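Local structure of citrate synthase (Pyrobaculum aerophilum, 2IBP) at residues A[350-353]-A[354-358]; A[360-363]-A[364-367]. The protein probably catalyses the condensation of oxaloacetate with acetyl-CoA and water to citrate and free CoA, the entry reaction of the tricarboxylic acid cycle. All coordinates share one frame; numbering follows the deposited sequence.

Contact 1: A[350-353]-A[354-358]; sequences GIAF and YYMGI
Phe353 and Ile358 meet across the C-terminal end of helix 349-356, where CD1 of Ile358 reaches 3.7 Å from CD1 of the Phe353 ring, approaching it at a slant. Slightly earlier in the helix, Ile351 and Tyr355 run side by side in the same direction, with Ile351 CG2 3.8 Å from Tyr355 CE2. That methyl branch stands opposite the backbone N of its own residue (chi1 -63° sets CG1 beside the N), which turns it to the phenol. Met356, extended beyond CG, reaches back along the preceding turn and brings its CE methyl 4.0 Å from Ala352 CB.

Beneath these side chains the backbone ends in a Schellman motif. Ile358 N donates to Phe353 O at 3.0 Å, and Gly357 N to Tyr354 O at 3.1 Å; Gly357 has positive phi (89°), where a CB would jam against the preceding carbonyl oxygen. Within the last turn, Met356 N donates to Ala352 O at 2.8 Å, nearly along the C=O axis.

Farther out, Tyr207 meets the Phe353 ring, while Tyr355 packs on Tyr309 and Val310 of helix 297-313 and its OH is hydrogen-bonded to Asp315 and to the backbone N of Gln317 and Leu319. A phenylalanine in place of Tyr355 lacks the hydroxyl and would probably leave Asp315 and those two amides without their shared partner. The chemistry is thus divided: main-chain bonds end the helix, apolar contacts join side chains four or five residues apart, and one phenol hydroxyl links the helix to the connection leading into helix 319-332.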
loop_
_atom_site.group_PDB
_atom_site.type_symbol
_atom_site.label_atom_id
_atom_site.label_comp_id
_atom_site.label_asym_id
_atom_site.label_seq_id
_atom_site.Cartn_x
_atom_site.Cartn_y
_atom_site.Cartn_z
ATOM N N GLY A 350 -25.563 -5.905 2.747
ATOM C CA GLY A 350 -25.755 -5.677 1.321
ATOM C C GLY A 350 -27.202 -5.515 0.912
ATOM O O GLY A 350 -27.498 -4.988 -0.160
ATOM N N ILE A 351 -28.114 -5.894 1.799
ATOM C CA ILE A 351 -29.540 -5.881 1.469
ATOM C C ILE A 351 -30.086 -4.480 1.215
ATOM O O ILE A 351 -30.642 -4.189 0.151
ATOM C CB ILE A 351 -30.350 -6.601 2.543
ATOM C CG1 ILE A 351 -29.939 -8.089 2.597
ATOM C CG2 ILE A 351 -31.851 -6.420 2.275
ATOM C CD1 ILE A 351 -30.560 -8.869 3.736
ATOM N N ALA A 352 -29.859 -3.576 2.158
ATOM C CA ALA A 352 -30.322 -2.215 2.000
ATOM C C ALA A 352 -29.660 -1.556 0.799
ATOM O O ALA A 352 -30.346 -0.943 -0.018
ATOM C CB ALA A 352 -30.066 -1.418 3.272
ATOM N N PHE A 353 -28.340 -1.742 0.640
ATOM C CA PHE A 353 -27.632 -1.128 -0.489
ATOM C C PHE A 353 -28.260 -1.582 -1.796
ATOM O O PHE A 353 -28.491 -0.792 -2.703
ATOM C CB PHE A 353 -26.156 -1.527 -0.569
ATOM C CG PHE A 353 -25.272 -0.974 0.520
ATOM C CD1 PHE A 353 -25.581 0.181 1.194
ATOM C CD2 PHE A 353 -24.029 -1.550 0.731
ATOM C CE1 PHE A 353 -24.712 0.677 2.176
ATOM C CE2 PHE A 353 -23.153 -1.048 1.676
ATOM C CZ PHE A 353 -23.483 0.081 2.366
ATOM N N TYR A 354 -28.489 -2.887 -1.898
ATOM C CA TYR A 354 -29.073 -3.457 -3.101
ATOM C C TYR A 354 -30.410 -2.770 -3.398
ATOM O O TYR A 354 -30.665 -2.342 -4.516
ATOM C CB TYR A 354 -29.258 -4.971 -2.935
ATOM C CG TYR A 354 -29.929 -5.641 -4.116
ATOM C CD1 TYR A 354 -29.189 -6.209 -5.138
ATOM C CD2 TYR A 354 -31.312 -5.745 -4.166
ATOM C CE1 TYR A 354 -29.808 -6.801 -6.212
ATOM C CE2 TYR A 354 -31.935 -6.373 -5.209
ATOM C CZ TYR A 354 -31.189 -6.886 -6.227
ATOM O OH TYR A 354 -31.849 -7.494 -7.273
ATOM N N TYR A 355 -31.261 -2.674 -2.385
ATOM C CA TYR A 355 -32.575 -2.079 -2.565
ATOM C C TYR A 355 -32.523 -0.573 -2.844
ATOM O O TYR A 355 -33.409 -0.031 -3.532
ATOM C CB TYR A 355 -33.476 -2.396 -1.381
ATOM C CG TYR A 355 -33.979 -3.826 -1.326
ATOM C CD1 TYR A 355 -34.403 -4.465 -2.475
ATOM C CD2 TYR A 355 -34.215 -4.455 -0.109
ATOM C CE1 TYR A 355 -34.932 -5.755 -2.438
ATOM C CE2 TYR A 355 -34.789 -5.738 -0.052
ATOM C CZ TYR A 355 -35.140 -6.376 -1.223
ATOM O OH TYR A 355 -35.710 -7.628 -1.182
ATOM N N MET A 356 -31.491 0.087 -2.320
ATOM C CA MET A 356 -31.268 1.511 -2.563
ATOM C C MET A 356 -30.777 1.803 -3.983
ATOM O O MET A 356 -30.683 2.964 -4.388
ATOM C CB MET A 356 -30.256 2.075 -1.572
ATOM C CG MET A 356 -30.728 2.106 -0.143
ATOM S SD MET A 356 -29.357 2.709 0.851
ATOM C CE MET A 356 -29.978 2.483 2.513
ATOM N N GLY A 357 -30.437 0.765 -4.733
ATOM C CA GLY A 357 -29.979 0.931 -6.109
ATOM C C GLY A 357 -28.483 1.140 -6.212
ATOM O O GLY A 357 -27.976 1.574 -7.240
ATOM N N ILE A 358 -27.766 0.832 -5.139
ATOM C CA ILE A 358 -26.309 0.959 -5.162
ATOM C C ILE A 358 -25.777 -0.302 -5.823
ATOM O O ILE A 358 -26.074 -1.422 -5.375
ATOM C CB ILE A 358 -25.737 1.063 -3.753
ATOM C CG1 ILE A 358 -26.255 2.354 -3.085
ATOM C CG2 ILE A 358 -24.194 0.982 -3.794
ATOM C CD1 ILE A 358 -25.896 2.486 -1.630
#

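Contact 2: A[360-363]-A[364-367]; sequences YEYF and TPIF. With ACT (acetate ion), chain C.
Pro365 lies against the turn before it, its ring carbon CD 3.2 Å from Glu361 O and its CG 4.5 Å from CD1 of Tyr362, which it meets obliquely. Having no N-H, Pro365 donates nothing to Glu361 O; its CD sits where a helical donor would otherwise be. Ile366 leans on the same turn: with CG1 beside its backbone N (chi1 -65°), that atom comes 3.2 Å from Tyr362 O, which also accepts the bond from Ile366 N at 3.0 Å.

The arrangement is the first turn of helix 363-382, a proline-containing helix start. A water bridges the preceding turn and the helix, donating to Tyr360 O at 2.7 Å and accepting from Thr364 N at 2.9 Å.

Tyr360 and Phe363 are set against each other at this end: CA of Tyr360 lies over one face of the Phe363 ring, toward its rim, whereas CE2 of Phe363 lies at the edge of the Tyr360 ring. An acetate, probably from the crystallisation liquor, places its methyl over the centre of one Tyr360 face, 3.6 Å above the plane, and accepts a bond from Tyr360 N. Outside the turn, the Tyr362 hydroxyl is hydrogen-bonded to His165.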
loop_
_atom_site.group_PDB
_atom_site.type_symbol
_atom_site.label_atom_id
_atom_site.label_comp_id
_atom_site.label_asym_id
_atom_site.label_seq_id
_atom_site.Cartn_x
_atom_site.Cartn_y
_atom_site.Cartn_z
ATOM N N TYR A 360 -23.428 -3.396 -6.937
ATOM C CA TYR A 360 -22.554 -4.224 -6.120
ATOM C C TYR A 360 -21.125 -3.701 -6.056
ATOM O O TYR A 360 -20.473 -3.782 -5.002
ATOM C CB TYR A 360 -22.461 -5.630 -6.702
ATOM C CG TYR A 360 -23.725 -6.437 -6.620
ATOM C CD1 TYR A 360 -24.308 -6.709 -5.392
ATOM C CD2 TYR A 360 -24.229 -7.071 -7.740
ATOM C CE1 TYR A 360 -25.424 -7.529 -5.294
ATOM C CE2 TYR A 360 -25.350 -7.890 -7.654
ATOM C CZ TYR A 360 -25.935 -8.119 -6.431
ATOM O OH TYR A 360 -27.060 -8.922 -6.337
ATOM N N GLU A 361 -20.612 -3.246 -7.190
ATOM C CA GLU A 361 -19.231 -2.793 -7.272
ATOM C C GLU A 361 -18.952 -1.553 -6.424
ATOM O O GLU A 361 -17.793 -1.199 -6.219
ATOM C CB GLU A 361 -18.799 -2.577 -8.723
ATOM C CG GLU A 361 -19.580 -1.525 -9.507
ATOM C CD GLU A 361 -20.852 -2.035 -10.203
ATOM O OE1 GLU A 361 -21.362 -3.142 -9.908
ATOM O OE2 GLU A 361 -21.342 -1.289 -11.082
ATOM N N TYR A 362 -20.013 -0.915 -5.925
ATOM C CA TYR A 362 -19.861 0.254 -5.034
ATOM C C TYR A 362 -19.949 -0.120 -3.557
ATOM O O TYR A 362 -19.748 0.723 -2.687
ATOM C CB TYR A 362 -20.812 1.394 -5.398
ATOM C CG TYR A 362 -20.426 2.036 -6.706
ATOM C CD1 TYR A 362 -19.465 3.055 -6.752
ATOM C CD2 TYR A 362 -20.858 1.508 -7.910
ATOM C CE1 TYR A 362 -19.040 3.574 -7.936
ATOM C CE2 TYR A 362 -20.411 2.006 -9.108
ATOM C CZ TYR A 362 -19.474 3.024 -9.125
ATOM O OH TYR A 362 -19.015 3.520 -10.328
ATOM N N PHE A 363 -20.215 -1.388 -3.250
ATOM C CA PHE A 363 -20.303 -1.823 -1.852
ATOM C C PHE A 363 -18.979 -1.604 -1.127
ATOM O O PHE A 363 -18.946 -1.035 -0.023
ATOM C CB PHE A 363 -20.686 -3.313 -1.755
ATOM C CG PHE A 363 -22.152 -3.601 -1.998
ATOM C CD1 PHE A 363 -22.944 -2.756 -2.768
ATOM C CD2 PHE A 363 -22.693 -4.820 -1.584
ATOM C CE1 PHE A 363 -24.288 -3.064 -3.019
ATOM C CE2 PHE A 363 -24.024 -5.121 -1.836
ATOM C CZ PHE A 363 -24.812 -4.244 -2.549
ATOM N N THR A 364 -17.888 -2.081 -1.720
ATOM C CA THR A 364 -16.574 -1.929 -1.077
ATOM C C THR A 364 -16.133 -0.465 -1.032
ATOM O O THR A 364 -15.628 -0.022 -0.007
ATOM C CB THR A 364 -15.544 -2.879 -1.667
ATOM O OG1 THR A 364 -16.029 -4.223 -1.484
ATOM C CG2 THR A 364 -14.209 -2.715 -0.931
ATOM N N PRO A 365 -16.367 0.303 -2.112
ATOM C CA PRO A 365 -16.116 1.736 -2.007
ATOM C C PRO A 365 -16.838 2.396 -0.822
ATOM O O PRO A 365 -16.265 3.247 -0.143
ATOM C CB PRO A 365 -16.611 2.265 -3.344
ATOM C CG PRO A 365 -16.218 1.166 -4.289
ATOM C CD PRO A 365 -16.494 -0.110 -3.528
ATOM N N ILE A 366 -18.078 2.006 -0.544
ATOM C CA ILE A 366 -18.787 2.562 0.622
ATOM C C ILE A 366 -18.122 2.121 1.931
ATOM O O ILE A 366 -18.035 2.892 2.887
ATOM C CB ILE A 366 -20.275 2.224 0.583
ATOM C CG1 ILE A 366 -20.887 2.930 -0.635
ATOM C CG2 ILE A 366 -20.994 2.688 1.859
ATOM C CD1 ILE A 366 -22.277 2.455 -1.008
ATOM N N PHE A 367 -17.626 0.889 1.984
ATOM C CA PHE A 367 -16.848 0.463 3.146
ATOM C C PHE A 367 -15.634 1.418 3.344
ATOM O O PHE A 367 -15.331 1.824 4.462
ATOM C CB PHE A 367 -16.362 -0.976 2.956
ATOM C CG PHE A 367 -15.580 -1.512 4.116
ATOM C CD1 PHE A 367 -16.196 -2.206 5.138
ATOM C CD2 PHE A 367 -14.211 -1.310 4.190
ATOM C CE1 PHE A 367 -15.449 -2.712 6.198
ATOM C CE2 PHE A 367 -13.470 -1.828 5.234
ATOM C CZ PHE A 367 -14.087 -2.551 6.221
HETATM C C ACT C . -26.221 -4.711 -9.037
HETATM O O ACT C . -25.063 -4.236 -9.169
HETATM O OXT ACT C . -26.688 -5.320 -10.029
HETATM C CH3 ACT C . -27.007 -4.579 -7.762
HETATM O O HOH W 1 -17.924 -3.872 -4.003
#

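Overall arrangement
Contact 1 closes helix 349-356 and contact 2 opens helix 363-382, so the pair frames the short connection between successive helices; their centres lie 10 Å apart. The joint is largely aromatic and apolar: the Phe353 and Phe363 rings meet edge-to-face, Phe353 CB also lies 3.4 Å from Phe363 CE1, and Phe353 CZ packs 3.6 Å from Ile366 CG2. The acetate near Tyr360 is also about 4 Å from the side chain of Tyr354. Both contacts lie near the predicted active site: the side chain of Asp346 is about 8 Å from Gly350 and about 6 Å from the side chain of Phe367, and that of His289 about 9 Å from the Phe367 side chain.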